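PDB 5GVV: glycosyl transferase family 8 from Streptococcus pneumoniae, which transfers galactose from UDP-galactose to the terminal glucose of already glycosylated serine-rich repeat protein PsrP, the third step of its O-glycosylation. Local coordinates for residues Asn3-Tyr14 with His33-Pro44; Thr87-Asp95 with Arg159-Glu167. One frame throughout, in Å; residues are numbered along the deposited sequence.

Contact 1: residues Asn3-Tyr14 with His33-Pro44. With UDP (uridine-5'-diphosphate), chain D.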
loop_
_atom_site.group_PDB
_atom_site.type_symbol
_atom_site.label_atom_id
_atom_site.label_comp_id
_atom_site.label_asym_id
_atom_site.label_seq_id
_atom_site.Cartn_x
_atom_site.Cartn_y
_atom_site.Cartn_z
ATOM N N ASN A 3 26.851 11.182 -17.719
ATOM C CA ASN A 3 25.393 11.276 -17.679
ATOM C C ASN A 3 24.873 12.138 -16.527
ATOM O O ASN A 3 25.280 11.964 -15.378
ATOM C CB ASN A 3 24.768 9.883 -17.614
ATOM C CG ASN A 3 24.212 9.427 -18.952
ATOM O OD1 ASN A 3 23.080 9.755 -19.310
ATOM N ND2 ASN A 3 25.003 8.659 -19.691
ATOM N N THR A 4 23.957 13.049 -16.845
ATOM C CA THR A 4 23.436 14.010 -15.872
ATOM C C THR A 4 22.079 13.566 -15.314
ATOM O O THR A 4 21.336 12.848 -15.985
ATOM C CB THR A 4 23.291 15.407 -16.509
ATOM O OG1 THR A 4 24.393 15.650 -17.393
ATOM C CG2 THR A 4 23.257 16.491 -15.441
ATOM N N LYS A 5 21.763 13.994 -14.091
ATOM C CA LYS A 5 20.493 13.643 -13.450
ATOM C C LYS A 5 19.346 14.568 -13.859
ATOM O O LYS A 5 19.531 15.780 -14.014
ATOM C CB LYS A 5 20.626 13.664 -11.926
ATOM C CG LYS A 5 21.444 12.529 -11.322
ATOM C CD LYS A 5 21.315 12.559 -9.799
ATOM C CE LYS A 5 22.158 11.490 -9.129
ATOM N NZ LYS A 5 23.619 11.742 -9.275
ATOM N N ARG A 6 18.161 13.988 -14.022
ATOM C CA ARG A 6 16.963 14.758 -14.343
ATOM C C ARG A 6 16.078 14.887 -13.100
ATOM O O ARG A 6 15.671 13.885 -12.515
ATOM C CB ARG A 6 16.187 14.104 -15.495
ATOM C CG ARG A 6 16.871 14.205 -16.864
ATOM C CD ARG A 6 17.953 13.140 -17.068
ATOM N NE ARG A 6 17.406 11.785 -17.024
ATOM C CZ ARG A 6 16.867 11.163 -18.071
ATOM N NH1 ARG A 6 16.391 9.933 -17.944
ATOM N NH2 ARG A 6 16.785 11.775 -19.247
ATOM N N ALA A 7 15.785 16.122 -12.700
ATOM C CA ALA A 7 15.030 16.380 -11.469
ATOM C C ALA A 7 13.511 16.242 -11.635
ATOM O O ALA A 7 12.909 16.849 -12.532
ATOM C CB ALA A 7 15.376 17.751 -10.918
ATOM N N VAL A 8 12.901 15.453 -10.750
ATOM C CA VAL A 8 11.465 15.176 -10.788
ATOM C C VAL A 8 10.902 15.267 -9.372
ATOM O O VAL A 8 11.540 14.807 -8.421
ATOM C CB VAL A 8 11.191 13.764 -11.344
ATOM C CG1 VAL A 8 9.692 13.454 -11.334
ATOM C CG2 VAL A 8 11.748 13.623 -12.752
ATOM N N VAL A 9 9.722 15.864 -9.217
ATOM C CA VAL A 9 9.143 15.993 -7.878
ATOM C C VAL A 9 7.713 15.449 -7.794
ATOM O O VAL A 9 6.871 15.750 -8.648
ATOM C CB VAL A 9 9.242 17.453 -7.336
ATOM C CG1 VAL A 9 8.622 18.444 -8.304
ATOM C CG2 VAL A 9 8.597 17.563 -5.969
ATOM N N PHE A 10 7.466 14.604 -6.793
ATOM C CA PHE A 10 6.115 14.145 -6.473
ATOM C C PHE A 10 5.721 14.725 -5.120
ATOM O O PHE A 10 6.578 15.214 -4.373
ATOM C CB PHE A 10 6.046 12.614 -6.371
ATOM C CG PHE A 10 6.291 11.888 -7.667
ATOM C CD1 PHE A 10 7.585 11.594 -8.079
ATOM C CD2 PHE A 10 5.226 11.458 -8.452
ATOM C CE1 PHE A 10 7.816 10.911 -9.269
ATOM C CE2 PHE A 10 5.446 10.768 -9.641
ATOM C CZ PHE A 10 6.745 10.496 -10.047
ATOM N N ALA A 11 4.434 14.655 -4.797
ATOM C CA ALA A 11 3.932 15.130 -3.507
ATOM C C ALA A 11 2.778 14.244 -3.058
ATOM O O ALA A 11 1.801 14.078 -3.789
ATOM C CB ALA A 11 3.470 16.569 -3.618
ATOM N N GLY A 12 2.879 13.670 -1.862
ATOM C CA GLY A 12 1.816 12.803 -1.389
ATOM C C GLY A 12 2.021 12.292 0.020
ATOM O O GLY A 12 3.147 12.276 0.530
ATOM N N ASP A 13 0.928 11.876 0.652
ATOM C CA ASP A 13 0.991 11.334 2.008
ATOM C C ASP A 13 1.125 9.815 1.988
ATOM O O ASP A 13 0.995 9.186 0.935
ATOM C CB ASP A 13 -0.244 11.753 2.817
ATOM C CG ASP A 13 -1.546 11.242 2.214
ATOM O OD1 ASP A 13 -1.655 11.173 0.971
ATOM O OD2 ASP A 13 -2.469 10.912 2.989
ATOM N N TYR A 14 1.373 9.237 3.164
ATOM C CA TYR A 14 1.565 7.799 3.329
ATOM C C TYR A 14 0.332 7.015 2.882
ATOM O O TYR A 14 0.444 5.893 2.394
ATOM C CB TYR A 14 1.858 7.509 4.805
ATOM C CG TYR A 14 2.342 6.109 5.138
ATOM C CD1 TYR A 14 2.952 5.298 4.189
ATOM C CD2 TYR A 14 2.201 5.609 6.426
ATOM C CE1 TYR A 14 3.397 4.013 4.522
ATOM C CE2 TYR A 14 2.635 4.342 6.762
ATOM C CZ TYR A 14 3.231 3.549 5.812
ATOM O OH TYR A 14 3.661 2.291 6.178
ATOM N N HIS A 33 18.594 7.782 -14.448
ATOM C CA HIS A 33 19.260 9.000 -13.987
ATOM C C HIS A 33 18.288 10.063 -13.491
ATOM O O HIS A 33 18.303 11.206 -13.963
ATOM C CB HIS A 33 20.152 9.576 -15.089
ATOM C CG HIS A 33 21.237 8.645 -15.533
ATOM N ND1 HIS A 33 21.015 7.610 -16.416
ATOM C CD2 HIS A 33 22.553 8.593 -15.214
ATOM C CE1 HIS A 33 22.147 6.962 -16.623
ATOM N NE2 HIS A 33 23.094 7.534 -15.901
ATOM N N LEU A 34 17.447 9.688 -12.534
ATOM C CA LEU A 34 16.440 10.611 -12.027
ATOM C C LEU A 34 16.730 11.042 -10.592
ATOM O O LEU A 34 16.925 10.202 -9.706
ATOM C CB LEU A 34 15.055 9.968 -12.108
ATOM C CG LEU A 34 14.676 9.347 -13.449
ATOM C CD1 LEU A 34 13.403 8.546 -13.299
ATOM C CD2 LEU A 34 14.495 10.413 -14.510
ATOM N N LYS A 35 16.771 12.349 -10.367
ATOM C CA LYS A 35 16.825 12.864 -9.010
ATOM C C LYS A 35 15.396 13.180 -8.606
ATOM O O LYS A 35 14.822 14.188 -9.035
ATOM C CB LYS A 35 17.701 14.112 -8.930
ATOM C CG LYS A 35 17.887 14.641 -7.517
ATOM C CD LYS A 35 18.882 15.785 -7.510
ATOM C CE LYS A 35 19.077 16.361 -6.118
ATOM N NZ LYS A 35 19.957 17.564 -6.195
ATOM N N ILE A 36 14.813 12.296 -7.804
ATOM C CA ILE A 36 13.411 12.413 -7.426
ATOM C C ILE A 36 13.239 13.024 -6.036
ATOM O O ILE A 36 13.754 12.499 -5.046
ATOM C CB ILE A 36 12.712 11.039 -7.466
ATOM C CG1 ILE A 36 12.676 10.502 -8.903
ATOM C CG2 ILE A 36 11.300 11.141 -6.911
ATOM C CD1 ILE A 36 12.111 9.107 -9.025
ATOM N N TYR A 37 12.504 14.131 -5.970
ATOM C CA TYR A 37 12.106 14.705 -4.691
ATOM C C TYR A 37 10.706 14.199 -4.358
ATOM O O TYR A 37 9.858 14.092 -5.246
ATOM C CB TYR A 37 12.077 16.234 -4.766
ATOM C CG TYR A 37 13.410 16.903 -5.029
ATOM C CD1 TYR A 37 14.107 17.521 -3.998
ATOM C CD2 TYR A 37 13.957 16.948 -6.308
ATOM C CE1 TYR A 37 15.318 18.149 -4.227
ATOM C CE2 TYR A 37 15.177 17.581 -6.547
ATOM C CZ TYR A 37 15.850 18.178 -5.497
ATOM O OH TYR A 37 17.063 18.809 -5.712
ATOM N N LEU A 38 10.461 13.871 -3.092
ATOM C CA LEU A 38 9.112 13.489 -2.675
ATOM C C LEU A 38 8.671 14.301 -1.469
ATOM O O LEU A 38 9.153 14.088 -0.351
ATOM C CB LEU A 38 9.023 11.993 -2.366
ATOM C CG LEU A 38 7.692 11.479 -1.806
ATOM C CD1 LEU A 38 6.547 11.868 -2.717
ATOM C CD2 LEU A 38 7.740 9.964 -1.632
ATOM N N LEU A 39 7.760 15.239 -1.701
ATOM C CA LEU A 39 7.226 16.062 -0.623
ATOM C C LEU A 39 6.193 15.268 0.173
ATOM O O LEU A 39 5.242 14.729 -0.397
ATOM C CB LEU A 39 6.613 17.348 -1.183
ATOM C CG LEU A 39 7.569 18.534 -1.372
ATOM C CD1 LEU A 39 8.625 18.230 -2.415
ATOM C CD2 LEU A 39 6.813 19.822 -1.725
ATOM N N ASN A 40 6.394 15.174 1.483
ATOM C CA ASN A 40 5.494 14.399 2.334
ATOM C C ASN A 40 5.620 14.815 3.793
ATOM O O ASN A 40 6.528 15.565 4.149
ATOM C CB ASN A 40 5.786 12.899 2.202
ATOM C CG ASN A 40 7.097 12.494 2.873
ATOM O OD1 ASN A 40 7.098 11.819 3.906
ATOM N ND2 ASN A 40 8.218 12.891 2.279
ATOM N N GLN A 41 4.711 14.325 4.632
ATOM C CA GLN A 41 4.763 14.598 6.065
ATOM C C GLN A 41 4.988 13.329 6.862
ATOM O O GLN A 41 5.653 13.348 7.898
ATOM C CB GLN A 41 3.450 15.210 6.555
ATOM C CG GLN A 41 3.069 16.548 5.962
ATOM C CD GLN A 41 1.888 17.168 6.691
ATOM O OE1 GLN A 41 0.741 17.050 6.260
ATOM N NE2 GLN A 41 2.167 17.821 7.811
ATOM N N ASP A 42 4.426 12.223 6.386
ATOM C CA ASP A 42 4.301 11.041 7.235
ATOM C C ASP A 42 4.779 9.720 6.635
ATOM O O ASP A 42 4.481 8.660 7.181
ATOM C CB ASP A 42 2.846 10.898 7.695
ATOM C CG ASP A 42 1.884 10.681 6.533
ATOM O OD1 ASP A 42 2.245 10.978 5.368
ATOM O OD2 ASP A 42 0.756 10.217 6.791
ATOM N N ILE A 43 5.523 9.766 5.533
ATOM C CA ILE A 43 6.044 8.531 4.944
ATOM C C ILE A 43 7.221 7.976 5.759
ATOM O O ILE A 43 8.194 8.692 6.033
ATOM C CB ILE A 43 6.429 8.706 3.461
ATOM C CG1 ILE A 43 5.225 9.193 2.649
ATOM C CG2 ILE A 43 6.933 7.393 2.872
ATOM C CD1 ILE A 43 5.536 9.421 1.176
ATOM N N PRO A 44 7.123 6.699 6.163
ATOM C CA PRO A 44 8.142 6.032 6.985
ATOM C C PRO A 44 9.526 6.014 6.345
ATOM O O PRO A 44 9.643 5.822 5.133
ATOM C CB PRO A 44 7.602 4.607 7.107
ATOM C CG PRO A 44 6.121 4.777 7.047
ATOM C CD PRO A 44 5.911 5.868 6.022
HETATM N N1 UDP D . -2.940 13.401 -2.932
HETATM C C2 UDP D . -2.455 12.683 -1.856
HETATM N N3 UDP D . -3.309 11.947 -1.056
HETATM C C4 UDP D . -4.663 11.929 -1.331
HETATM C C5 UDP D . -5.149 12.652 -2.419
HETATM C C6 UDP D . -4.291 13.479 -3.142
HETATM O O2 UDP D . -1.252 12.702 -1.612
HETATM O O4 UDP D . -5.425 11.269 -0.618
HETATM C "C1'" UDP D . -1.993 14.175 -3.766
HETATM C "C2'" UDP D . -1.503 13.305 -4.913
HETATM O "O2'" UDP D . -0.167 13.622 -5.233
HETATM C "C3'" UDP D . -2.390 13.712 -6.067
HETATM C "C4'" UDP D . -2.649 15.182 -5.765
HETATM O "O4'" UDP D . -2.643 15.291 -4.352
HETATM O "O3'" UDP D . -1.736 13.518 -7.303
HETATM C "C5'" UDP D . -3.970 15.680 -6.345
HETATM O "O5'" UDP D . -4.920 14.639 -6.261
HETATM P PA UDP D . -5.620 14.121 -7.609
HETATM O O1A UDP D . -4.535 13.632 -8.485
HETATM O O2A UDP D . -6.613 13.062 -7.310
HETATM O O3A UDP D . -6.350 15.417 -8.241
HETATM P PB UDP D . -6.753 15.531 -9.803
HETATM O O1B UDP D . -7.089 16.933 -10.142
HETATM O O2B UDP D . -7.952 14.693 -10.033
HETATM O O3B UDP D . -5.633 15.057 -10.652
HETATM O O HOH W 1 -1.295 9.802 5.310
#

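Contact 2: residues Thr87-Asp95 with Arg159-Glu167. With UDP (uridine-5'-diphosphate), chain D.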
loop_
_atom_site.group_PDB
_atom_site.type_symbol
_atom_site.label_atom_id
_atom_site.label_comp_id
_atom_site.label_asym_id
_atom_site.label_seq_id
_atom_site.Cartn_x
_atom_site.Cartn_y
_atom_site.Cartn_z
ATOM N N THR A 87 -3.783 18.592 -1.594
ATOM C CA THR A 87 -3.206 18.718 -2.924
ATOM C C THR A 87 -2.433 20.017 -3.111
ATOM O O THR A 87 -2.171 20.434 -4.240
ATOM C CB THR A 87 -4.328 18.643 -3.979
ATOM O OG1 THR A 87 -3.798 18.906 -5.284
ATOM C CG2 THR A 87 -5.414 19.659 -3.660
ATOM N N PHE A 88 -2.051 20.641 -2.001
ATOM C CA PHE A 88 -1.485 21.987 -2.034
ATOM C C PHE A 88 0.034 22.020 -1.857
ATOM O O PHE A 88 0.649 23.087 -1.915
ATOM C CB PHE A 88 -2.135 22.845 -0.946
ATOM C CG PHE A 88 -3.622 23.003 -1.100
ATOM C CD1 PHE A 88 -4.141 24.039 -1.864
ATOM C CD2 PHE A 88 -4.502 22.128 -0.474
ATOM C CE1 PHE A 88 -5.511 24.199 -2.011
ATOM C CE2 PHE A 88 -5.875 22.281 -0.614
ATOM C CZ PHE A 88 -6.380 23.318 -1.386
ATOM N N ALA A 89 0.636 20.856 -1.643
ATOM C CA ALA A 89 2.044 20.783 -1.266
ATOM C C ALA A 89 2.996 21.220 -2.379
ATOM O O ALA A 89 4.148 21.566 -2.116
ATOM C CB ALA A 89 2.387 19.381 -0.784
ATOM N N ARG A 90 2.514 21.213 -3.619
ATOM C CA ARG A 90 3.354 21.575 -4.759
ATOM C C ARG A 90 3.777 23.047 -4.722
ATOM O O ARG A 90 4.702 23.454 -5.428
ATOM C CB ARG A 90 2.657 21.219 -6.085
ATOM C CG ARG A 90 1.302 21.883 -6.303
ATOM C CD ARG A 90 0.546 21.269 -7.483
ATOM N NE ARG A 90 -0.437 20.276 -7.049
ATOM C CZ ARG A 90 -1.142 19.507 -7.876
ATOM N NH1 ARG A 90 -2.017 18.633 -7.394
ATOM N NH2 ARG A 90 -0.970 19.606 -9.185
ATOM N N TYR A 91 3.104 23.834 -3.884
ATOM C CA TYR A 91 3.468 25.232 -3.676
ATOM C C TYR A 91 4.902 25.356 -3.145
ATOM O O TYR A 91 5.626 26.293 -3.500
ATOM C CB TYR A 91 2.508 25.905 -2.684
ATOM C CG TYR A 91 1.072 26.065 -3.150
ATOM C CD1 TYR A 91 0.700 25.776 -4.456
ATOM C CD2 TYR A 91 0.087 26.522 -2.277
ATOM C CE1 TYR A 91 -0.612 25.925 -4.880
ATOM C CE2 TYR A 91 -1.227 26.670 -2.691
ATOM C CZ TYR A 91 -1.569 26.374 -3.996
ATOM O OH TYR A 91 -2.872 26.524 -4.418
ATOM N N PHE A 92 5.309 24.404 -2.305
ATOM C CA PHE A 92 6.590 24.490 -1.594
ATOM C C PHE A 92 7.765 23.903 -2.373
ATOM O O PHE A 92 8.851 23.725 -1.824
ATOM C CB PHE A 92 6.491 23.799 -0.230
ATOM C CG PHE A 92 5.428 24.371 0.666
ATOM C CD1 PHE A 92 5.695 25.479 1.457
ATOM C CD2 PHE A 92 4.163 23.798 0.717
ATOM C CE1 PHE A 92 4.720 26.010 2.288
ATOM C CE2 PHE A 92 3.181 24.321 1.544
ATOM C CZ PHE A 92 3.460 25.427 2.332
ATOM N N ILE A 93 7.548 23.603 -3.649
ATOM C CA ILE A 93 8.605 23.042 -4.494
ATOM C C ILE A 93 9.940 23.807 -4.454
ATOM O O ILE A 93 10.985 23.200 -4.211
ATOM C CB ILE A 93 8.117 22.810 -5.953
ATOM C CG1 ILE A 93 7.214 21.572 -6.019
ATOM C CG2 ILE A 93 9.293 22.630 -6.897
ATOM C CD1 ILE A 93 6.496 21.393 -7.352
ATOM N N PRO A 94 9.918 25.139 -4.663
ATOM C CA PRO A 94 11.220 25.819 -4.698
ATOM C C PRO A 94 11.902 25.922 -3.333
ATOM O O PRO A 94 13.017 26.439 -3.252
ATOM C CB PRO A 94 10.870 27.218 -5.229
ATOM C CG PRO A 94 9.464 27.439 -4.808
ATOM C CD PRO A 94 8.804 26.081 -4.894
ATOM N N ASP A 95 11.256 25.430 -2.281
ATOM C CA ASP A 95 11.871 25.410 -0.958
ATOM C C ASP A 95 12.757 24.175 -0.761
ATOM O O ASP A 95 13.540 24.113 0.193
ATOM C CB ASP A 95 10.801 25.478 0.138
ATOM C CG ASP A 95 10.132 26.840 0.221
ATOM O OD1 ASP A 95 10.814 27.854 -0.042
ATOM O OD2 ASP A 95 8.926 26.899 0.550
ATOM N N ARG A 159 5.808 30.736 -4.130
ATOM C CA ARG A 159 5.244 29.950 -3.030
ATOM C C ARG A 159 4.348 30.807 -2.142
ATOM O O ARG A 159 3.213 30.430 -1.841
ATOM C CB ARG A 159 6.348 29.288 -2.196
ATOM C CG ARG A 159 5.835 28.476 -0.997
ATOM C CD ARG A 159 6.054 29.220 0.318
ATOM N NE ARG A 159 7.469 29.500 0.541
ATOM C CZ ARG A 159 7.928 30.469 1.327
ATOM N NH1 ARG A 159 7.082 31.262 1.972
ATOM N NH2 ARG A 159 9.235 30.651 1.468
ATOM N N GLN A 160 4.850 31.969 -1.740
ATOM C CA GLN A 160 4.077 32.857 -0.884
ATOM C C GLN A 160 2.875 33.430 -1.633
ATOM O O GLN A 160 1.797 33.619 -1.058
ATOM C CB GLN A 160 4.954 33.984 -0.340
ATOM C CG GLN A 160 4.422 34.573 0.958
ATOM C CD GLN A 160 4.133 33.503 2.000
ATOM O OE1 GLN A 160 4.998 32.694 2.330
ATOM N NE2 GLN A 160 2.910 33.492 2.516
ATOM N N LYS A 161 3.062 33.690 -2.923
ATOM C CA LYS A 161 2.007 34.258 -3.752
ATOM C C LYS A 161 0.833 33.301 -3.939
ATOM O O LYS A 161 -0.325 33.721 -3.930
ATOM C CB LYS A 161 2.580 34.687 -5.102
ATOM C CG LYS A 161 3.470 35.911 -4.991
ATOM C CD LYS A 161 4.272 36.130 -6.249
ATOM C CE LYS A 161 4.826 37.543 -6.284
ATOM N NZ LYS A 161 4.598 38.157 -7.616
ATOM N N LEU A 162 1.138 32.015 -4.090
ATOM C CA LEU A 162 0.107 30.989 -4.224
ATOM C C LEU A 162 -0.668 30.819 -2.917
ATOM O O LEU A 162 -1.899 30.748 -2.920
ATOM C CB LEU A 162 0.727 29.657 -4.656
ATOM C CG LEU A 162 1.194 29.533 -6.109
ATOM C CD1 LEU A 162 2.179 28.381 -6.293
ATOM C CD2 LEU A 162 0.000 29.359 -7.036
ATOM N N ILE A 163 0.066 30.754 -1.807
ATOM C CA ILE A 163 -0.529 30.619 -0.477
ATOM C C ILE A 163 -1.460 31.788 -0.180
ATOM O O ILE A 163 -2.628 31.587 0.168
ATOM C CB ILE A 163 0.546 30.545 0.631
ATOM C CG1 ILE A 163 1.312 29.223 0.558
ATOM C CG2 ILE A 163 -0.090 30.695 2.008
ATOM C CD1 ILE A 163 2.505 29.149 1.498
ATOM N N ASP A 164 -0.931 33.001 -0.316
ATOM C CA ASP A 164 -1.706 34.219 -0.107
ATOM C C ASP A 164 -2.953 34.265 -0.993
ATOM O O ASP A 164 -4.045 34.596 -0.522
ATOM C CB ASP A 164 -0.834 35.455 -0.353
ATOM C CG ASP A 164 0.268 35.608 0.683
ATOM O OD1 ASP A 164 0.158 34.996 1.768
ATOM O OD2 ASP A 164 1.241 36.349 0.414
ATOM N N LEU A 165 -2.795 33.928 -2.273
ATOM C CA LEU A 165 -3.938 33.927 -3.181
ATOM C C LEU A 165 -4.906 32.792 -2.871
ATOM O O LEU A 165 -6.110 32.964 -3.006
ATOM C CB LEU A 165 -3.514 33.890 -4.653
ATOM C CG LEU A 165 -4.697 33.844 -5.636
ATOM C CD1 LEU A 165 -5.640 35.023 -5.431
ATOM C CD2 LEU A 165 -4.241 33.774 -7.086
ATOM N N THR A 166 -4.390 31.640 -2.452
ATOM C CA THR A 166 -5.259 30.528 -2.072
ATOM C C THR A 166 -5.982 30.858 -0.768
ATOM O O THR A 166 -7.055 30.324 -0.489
ATOM C CB THR A 166 -4.486 29.201 -1.916
ATOM O OG1 THR A 166 -3.576 29.041 -3.013
ATOM C CG2 THR A 166 -5.449 28.018 -1.886
ATOM N N GLU A 167 -5.395 31.750 0.024
ATOM C CA GLU A 167 -6.028 32.199 1.262
ATOM C C GLU A 167 -7.279 33.023 0.976
ATOM O O GLU A 167 -8.326 32.807 1.591
ATOM C CB GLU A 167 -5.039 32.968 2.137
ATOM C CG GLU A 167 -4.457 32.118 3.252
ATOM C CD GLU A 167 -5.542 31.463 4.088
ATOM O OE1 GLU A 167 -6.393 32.195 4.636
ATOM O OE2 GLU A 167 -5.555 30.218 4.186
HETATM N N1 UDP D . -2.940 13.401 -2.932
HETATM C C2 UDP D . -2.455 12.683 -1.856
HETATM N N3 UDP D . -3.309 11.947 -1.056
HETATM C C4 UDP D . -4.663 11.929 -1.331
HETATM C C5 UDP D . -5.149 12.652 -2.419
HETATM C C6 UDP D . -4.291 13.479 -3.142
HETATM O O2 UDP D . -1.252 12.702 -1.612
HETATM O O4 UDP D . -5.425 11.269 -0.618
HETATM C "C1'" UDP D . -1.993 14.175 -3.766
HETATM C "C2'" UDP D . -1.503 13.305 -4.913
HETATM O "O2'" UDP D . -0.167 13.622 -5.233
HETATM C "C3'" UDP D . -2.390 13.712 -6.067
HETATM C "C4'" UDP D . -2.649 15.182 -5.765
HETATM O "O4'" UDP D . -2.643 15.291 -4.352
HETATM O "O3'" UDP D . -1.736 13.518 -7.303
HETATM C "C5'" UDP D . -3.970 15.680 -6.345
HETATM O "O5'" UDP D . -4.920 14.639 -6.261
HETATM P PA UDP D . -5.620 14.121 -7.609
HETATM O O1A UDP D . -4.535 13.632 -8.485
HETATM O O2A UDP D . -6.613 13.062 -7.310
HETATM O O3A UDP D . -6.350 15.417 -8.241
HETATM P PB UDP D . -6.753 15.531 -9.803
HETATM O O1B UDP D . -7.089 16.933 -10.142
HETATM O O2B UDP D . -7.952 14.693 -10.033
HETATM O O3B UDP D . -5.633 15.057 -10.652
#

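Contact 1: residues Asn3-Tyr14 with His33-Pro44
Strands 6-11 and 34-40 are the two parallel strands of a beta-alpha-beta unit in the GT-A nucleotide-binding domain, joined by helix 17-30. Their pairing runs from R6 N to H33 O through to G12 N to L39 O. Y37 N meets V8 O at 2.7 Å. H33 O is gripped twice, by R6 N at 2.8 Å and by R6 NE at 3.2 Å. The R6 chain is bent at chi2 and chi3 (82° and 62°), which folds NE back to that oxygen. R6 NH1 goes on to S32 O. On the A7, V9 and A11 face, V9 CG2 packs on L39 CD1 at 3.6 Å. On the other face, I36 CG2 meets the edge of the F10 ring.

Past the strand end the chain reads the nucleotide. UDP N3 of the uracil donates a hydrogen bond to D13 OD1 at 2.7 Å. D13 N donates to UDP O2. D42 OD1 accepts from Y14 N at 2.9 Å on its syn side, with the donor tilted out of the carboxylate plane. One water donates to both D13 OD2 and D42 OD2. Y14 OH bonds to W235 O of the second subunit. P44 CD sits over the centre of one face of the Y14 ring, 3.3 Å from its centroid.

Contact 2: residues Thr87-Asp95 with Arg159-Glu167
D95 OD2 accepts from R159 NE at 3.0 Å, and the pair is a salt bridge. OD2 uses its syn lone pair. The N-H...O angle is only 131°, and OD2 lies 34° out of the guanidinium plane. D95 OD1 lies at the guanidinium edge, 3.5 Å from R159 NH2. In R159, chi1 (178°) lays CG against Y91 O, and the bends at chi2 and chi3 then bring NE round to D95 OD2. CG also approaches the F92 ring obliquely, 3.9 Å from F92 CD1.

Y91 fills the middle of the contact. L162 CB stands over the centre of one ring face, 3.7 Å from the centroid, a CH-pi contact. F88 O lies over the opposite face, offset from its centre. L162 CD1 also touches Y91 CD1 at 3.5 Å. The phenol oxygen Y91 OH is 3.0 Å from T166 OG1. I163 CD1 reaches the F92 ring, 3.9 Å from F92 CE1. T166 CG2 meets F88 CE1.

On the UDP side of the loop, T87 and R90 belong to the nucleotide pocket. R90 NE forms a salt bridge with D177 on helix 176-185. The loop thus meets helix 158-167 mainly through aromatic and aliphatic groups, with its one salt bridge to the helix at exposed D95. Solvent probably weakens that ion pair.

How the contacts relate
Both contacts lie in the glycosyltransferase family 8 region, with centres about 17 Å apart. They come in series along the chain: contact 1 closes before contact 2 opens. Contact 1 is inside the mixed sheet. Contact 2 joins the loop between strands 61-66 and 101-105 to helix 158-167. Strand 101-105 pairs with strand 6-11, so that loop leads back into the same sheet. The two contacts also touch directly. L39 CD2 packs against A89 O at 3.2 Å, and V9 CG1 meets I93 CD1 at 3.8 Å. They line different parts of one UDP pocket: D13 binds the uracil and A11 O lies close to the ribose O2', while T87 and R90 approach C5'.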